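Local coordinates for protein tapirin (Caldicellulosiruptor hydrothermalis, PDB 6N2C) that probably binds cellulose, helping the extremely thermophilic bacterium adhere to plant biomass, through a zinc-containing beta-helix domain, at residues L486-F500 against I514-Q528. Numbering follows the deposited sequence. Where two conformers were deposited one is given.
With EDO (1,2-ethanediol), chain D.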
# COMPACT_ATOMS: atom_id res chain seq x y z
N LEU A 486 -1.69 3.89 31.38
CA LEU A 486 -2.03 5.27 31.55
C LEU A 486 -3.13 5.62 30.57
O LEU A 486 -2.98 5.41 29.35
CB LEU A 486 -0.77 6.15 31.36
CG LEU A 486 -0.99 7.66 31.25
CD1 LEU A 486 -1.54 8.17 32.57
CD2 LEU A 486 0.21 8.43 30.70
N VAL A 487 -4.23 6.21 31.12
CA VAL A 487 -5.30 6.82 30.37
C VAL A 487 -5.20 8.29 30.76
O VAL A 487 -5.36 8.58 31.94
CB VAL A 487 -6.72 6.27 30.62
CG1 VAL A 487 -7.71 6.80 29.58
CG2 VAL A 487 -6.75 4.71 30.52
N SER A 488 -4.86 9.15 29.76
CA SER A 488 -4.48 10.52 30.03
C SER A 488 -5.30 11.52 29.28
O SER A 488 -5.51 11.35 28.08
CB SER A 488 -3.03 10.71 29.72
OG SER A 488 -2.60 12.06 30.09
N THR A 489 -5.72 12.60 29.99
CA THR A 489 -6.38 13.74 29.35
C THR A 489 -5.32 14.59 28.66
O THR A 489 -5.69 15.46 27.84
CB THR A 489 -7.15 14.63 30.35
OG1 THR A 489 -6.23 15.06 31.34
CG2 THR A 489 -8.30 13.92 31.01
N GLY A 490 -4.04 14.41 28.94
CA GLY A 490 -3.01 15.22 28.37
C GLY A 490 -2.76 16.54 29.13
O GLY A 490 -1.97 17.33 28.70
N GLN A 491 -3.42 16.77 30.25
CA GLN A 491 -3.19 18.01 31.00
C GLN A 491 -1.81 17.99 31.64
O GLN A 491 -1.09 19.00 31.59
CB GLN A 491 -4.29 18.22 32.04
CG GLN A 491 -5.64 18.48 31.38
CD GLN A 491 -6.82 18.17 32.28
OE1 GLN A 491 -6.73 18.28 33.52
NE2 GLN A 491 -7.93 17.80 31.68
N ASN A 492 -1.39 16.83 32.14
CA ASN A 492 -0.03 16.73 32.73
C ASN A 492 0.96 16.20 31.68
O ASN A 492 1.01 15.02 31.31
CB ASN A 492 -0.07 15.88 34.00
CG ASN A 492 1.29 15.78 34.72
OD1 ASN A 492 2.37 15.96 34.13
ND2 ASN A 492 1.22 15.45 36.01
N SER A 493 1.82 17.09 31.24
CA SER A 493 2.84 16.77 30.25
C SER A 493 3.75 15.63 30.65
O SER A 493 4.03 14.77 29.79
CB SER A 493 3.69 18.02 30.02
OG SER A 493 2.95 19.17 30.44
N ASN A 494 4.11 15.56 31.93
CA ASN A 494 5.11 14.62 32.40
C ASN A 494 4.63 13.18 32.65
O ASN A 494 5.45 12.29 32.82
CB ASN A 494 5.74 15.18 33.67
CG ASN A 494 6.61 16.38 33.39
OD1 ASN A 494 7.50 16.30 32.56
ND2 ASN A 494 6.33 17.49 34.04
N ASP A 495 3.33 12.95 32.66
CA ASP A 495 2.82 11.59 32.97
C ASP A 495 3.30 10.53 31.99
O ASP A 495 3.58 9.43 32.39
CB ASP A 495 1.32 11.55 33.09
CG ASP A 495 0.58 11.97 31.82
OD1 ASP A 495 1.15 12.22 30.75
OD2 ASP A 495 -0.64 12.11 31.95
N ILE A 496 3.46 10.92 30.73
CA ILE A 496 3.95 10.04 29.68
C ILE A 496 5.44 9.77 29.82
O ILE A 496 5.86 8.60 29.71
CB ILE A 496 3.56 10.60 28.29
CG1 ILE A 496 2.02 10.52 28.14
CG2 ILE A 496 4.18 9.80 27.16
CD1 ILE A 496 1.48 11.66 27.34
N ASN A 497 6.25 10.79 30.12
CA ASN A 497 7.67 10.45 30.49
C ASN A 497 7.74 9.52 31.75
O ASN A 497 8.58 8.62 31.87
CB ASN A 497 8.52 11.70 30.70
CG ASN A 497 9.02 12.26 29.36
OD1 ASN A 497 9.52 11.52 28.49
ND2 ASN A 497 8.87 13.56 29.19
N GLU A 498 6.84 9.78 32.65
CA GLU A 498 6.78 9.04 33.91
C GLU A 498 6.51 7.53 33.68
O GLU A 498 7.17 6.69 34.28
CB GLU A 498 5.68 9.64 34.77
CG GLU A 498 5.67 9.16 36.20
CD GLU A 498 4.45 9.64 37.00
OE1 GLU A 498 4.50 9.45 38.24
OE2 GLU A 498 3.47 10.19 36.40
N ILE A 499 5.56 7.20 32.78
CA ILE A 499 5.32 5.78 32.49
C ILE A 499 6.45 5.16 31.75
O ILE A 499 6.88 4.00 32.01
CB ILE A 499 3.93 5.54 31.87
CG1 ILE A 499 3.63 4.04 31.83
CG2 ILE A 499 3.78 6.15 30.50
CD1 ILE A 499 2.18 3.70 31.57
N PHE A 500 7.03 5.88 30.77
CA PHE A 500 8.14 5.29 30.10
C PHE A 500 9.35 5.03 31.00
O PHE A 500 10.09 4.05 30.79
CB PHE A 500 8.60 6.09 28.84
CG PHE A 500 7.66 5.96 27.68
CD1 PHE A 500 7.54 4.75 27.06
CD2 PHE A 500 6.93 7.00 27.18
CE1 PHE A 500 6.68 4.58 25.99
CE2 PHE A 500 6.07 6.82 26.08
CZ PHE A 500 5.93 5.57 25.53
N ILE A 514 3.73 -1.75 28.54
CA ILE A 514 3.35 -0.35 28.64
C ILE A 514 2.12 -0.14 27.79
O ILE A 514 2.16 -0.42 26.60
CB ILE A 514 4.49 0.59 28.21
CG1 ILE A 514 5.75 0.47 29.09
CG2 ILE A 514 4.03 2.03 28.15
CD1 ILE A 514 5.51 0.97 30.45
N PHE A 515 1.06 0.42 28.38
CA PHE A 515 -0.16 0.70 27.64
C PHE A 515 -0.54 2.17 27.87
O PHE A 515 -0.84 2.57 29.00
CB PHE A 515 -1.29 -0.24 28.13
CG PHE A 515 -0.95 -1.65 27.95
CD1 PHE A 515 -1.14 -2.31 26.76
CD2 PHE A 515 -0.33 -2.36 29.02
CE1 PHE A 515 -0.80 -3.65 26.60
CE2 PHE A 515 0.04 -3.65 28.83
CZ PHE A 515 -0.22 -4.30 27.68
N VAL A 516 -0.52 2.94 26.79
CA VAL A 516 -0.83 4.38 26.82
C VAL A 516 -1.98 4.73 25.92
O VAL A 516 -1.99 4.40 24.73
CB VAL A 516 0.42 5.22 26.49
CG1 VAL A 516 0.08 6.69 26.61
CG2 VAL A 516 1.55 4.91 27.40
N ILE A 517 -3.02 5.38 26.49
CA ILE A 517 -4.14 5.84 25.73
C ILE A 517 -4.35 7.30 26.10
O ILE A 517 -4.68 7.57 27.29
CB ILE A 517 -5.41 5.05 26.02
CG1 ILE A 517 -5.22 3.54 25.73
CG2 ILE A 517 -6.55 5.59 25.11
CD1 ILE A 517 -4.72 2.78 26.96
N THR A 518 -4.20 8.22 25.15
CA THR A 518 -4.09 9.64 25.59
C THR A 518 -4.66 10.61 24.62
O THR A 518 -4.75 10.32 23.41
CB THR A 518 -2.66 10.03 25.84
OG1 THR A 518 -2.60 11.42 26.28
CG2 THR A 518 -1.76 9.90 24.63
N LYS A 519 -5.29 11.68 25.15
CA LYS A 519 -5.76 12.78 24.30
C LYS A 519 -4.63 13.66 23.80
O LYS A 519 -4.83 14.44 22.88
CB LYS A 519 -6.70 13.67 25.06
CG LYS A 519 -8.01 13.10 25.36
CD LYS A 519 -9.18 14.17 25.50
CE LYS A 519 -9.03 15.01 26.73
NZ LYS A 519 -10.35 15.64 27.16
N SER A 520 -3.46 13.59 24.38
CA SER A 520 -2.25 14.27 23.92
C SER A 520 -1.63 13.48 22.76
O SER A 520 -2.19 12.45 22.33
CB SER A 520 -1.19 14.45 25.07
OG SER A 520 -0.60 13.22 25.52
N GLY A 521 -0.49 13.96 22.28
CA GLY A 521 0.41 13.08 21.55
C GLY A 521 1.25 12.24 22.49
O GLY A 521 1.08 12.32 23.70
N ILE A 522 2.08 11.43 21.93
CA ILE A 522 3.05 10.59 22.61
C ILE A 522 4.39 10.77 22.01
O ILE A 522 4.59 10.44 20.87
CB ILE A 522 2.71 9.08 22.62
CG1 ILE A 522 1.38 8.82 23.30
CG2 ILE A 522 3.80 8.32 23.35
CD1 ILE A 522 0.76 7.44 23.10
N ASN A 523 5.35 11.33 22.79
CA ASN A 523 6.73 11.39 22.34
C ASN A 523 7.49 10.40 23.09
O ASN A 523 7.67 10.54 24.31
CB ASN A 523 7.27 12.81 22.65
CG ASN A 523 6.52 13.88 21.90
OD1 ASN A 523 6.11 13.67 20.73
ND2 ASN A 523 6.28 15.04 22.58
N VAL A 524 7.95 9.38 22.40
CA VAL A 524 8.64 8.27 23.02
C VAL A 524 10.11 8.64 23.25
O VAL A 524 10.82 9.08 22.34
CB VAL A 524 8.58 7.03 22.20
CG1 VAL A 524 9.20 5.85 22.95
CG2 VAL A 524 7.12 6.67 21.88
N PRO A 525 10.58 8.53 24.51
CA PRO A 525 11.96 8.95 24.77
C PRO A 525 12.97 8.22 23.97
O PRO A 525 12.81 7.02 23.70
CB PRO A 525 12.15 8.63 26.26
CG PRO A 525 10.84 8.72 26.82
CD PRO A 525 9.84 8.30 25.76
N PRO A 526 14.09 8.90 23.62
CA PRO A 526 15.13 8.19 22.85
C PRO A 526 15.89 7.06 23.48
O PRO A 526 16.49 6.27 22.77
CB PRO A 526 16.12 9.30 22.50
CG PRO A 526 15.96 10.26 23.58
CD PRO A 526 14.51 10.26 24.00
N ASP A 527 15.84 6.92 24.81
CA ASP A 527 16.56 5.79 25.41
C ASP A 527 15.76 4.48 25.40
O ASP A 527 16.31 3.43 25.71
CB ASP A 527 17.00 6.14 26.85
CG ASP A 527 15.87 6.50 27.79
OD1 ASP A 527 14.70 6.85 27.40
OD2 ASP A 527 16.13 6.45 29.02
N GLN A 528 14.47 4.53 25.04
CA GLN A 528 13.70 3.24 24.92
C GLN A 528 14.19 2.37 23.78
O GLN A 528 14.42 2.88 22.64
CB GLN A 528 12.19 3.57 24.72
CG GLN A 528 11.56 4.31 25.90
CD GLN A 528 11.43 3.41 27.10
OE1 GLN A 528 10.99 2.26 26.93
NE2 GLN A 528 11.89 3.86 28.31
C1 EDO D . 3.97 14.08 24.60
O1 EDO D . 4.54 12.90 25.12
C2 EDO D . 2.81 14.55 25.49
O2 EDO D . 3.19 14.81 26.85
O HOH W 1 -9.39 17.35 29.44
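At the capped end of the tapirin beta-helix, strand 483-488 closes the parallel stack beside strand 513-518, and helix 494-500 plugs the hydrophobic interior. The strands pair L486 with V516, V487 with I517 and S488 with T518. The pairing is held by backbone bonds from L486 N to F515 O (2.9 Å), I517 N to L486 O, S488 N to I517 O and K519 N to S488 O. V487 and I517 point to the face packed against helix 557-565, whereas L486, V516, S488 and T518 look inward under helix 494-500.

F500 does much of the plugging. CG, anti to the carbonyl carbon (chi1 -74°), turns the ring toward strand 522-524 and P525, with I514 CG2 obliquely placed. V524 CG1 lies over one face, offset toward the rim, I522 CG2 meets the ring edge in plane at 3.9 Å from CE2, and P525 CD approaches obliquely, 3.5 Å from CD2. I499 reaches I514 tip to tip, its CG1 3.9 Å from I514 CD1, while the I499 and V516 side chains slide past each other, the CG2 of each touching. The I496 side chain crosses that of I522 at roughly a right angle, CG2 to CG2 at 4.1 Å.

Where strand 483-488 turns into the helix, S488 OG ties the turn together: it donates to D495 OD2 (2.7 Å), on the syn side of the carboxylate, and accepts from G490 N in an ST turn. N492 OD1 receives N494 N at 2.8 Å, a capping bond in the turn that leads into the helix. In this protein the cap includes edge strand 483-488; a helix covering the apolar core at the end is a common cap of the parallel beta-helix fold.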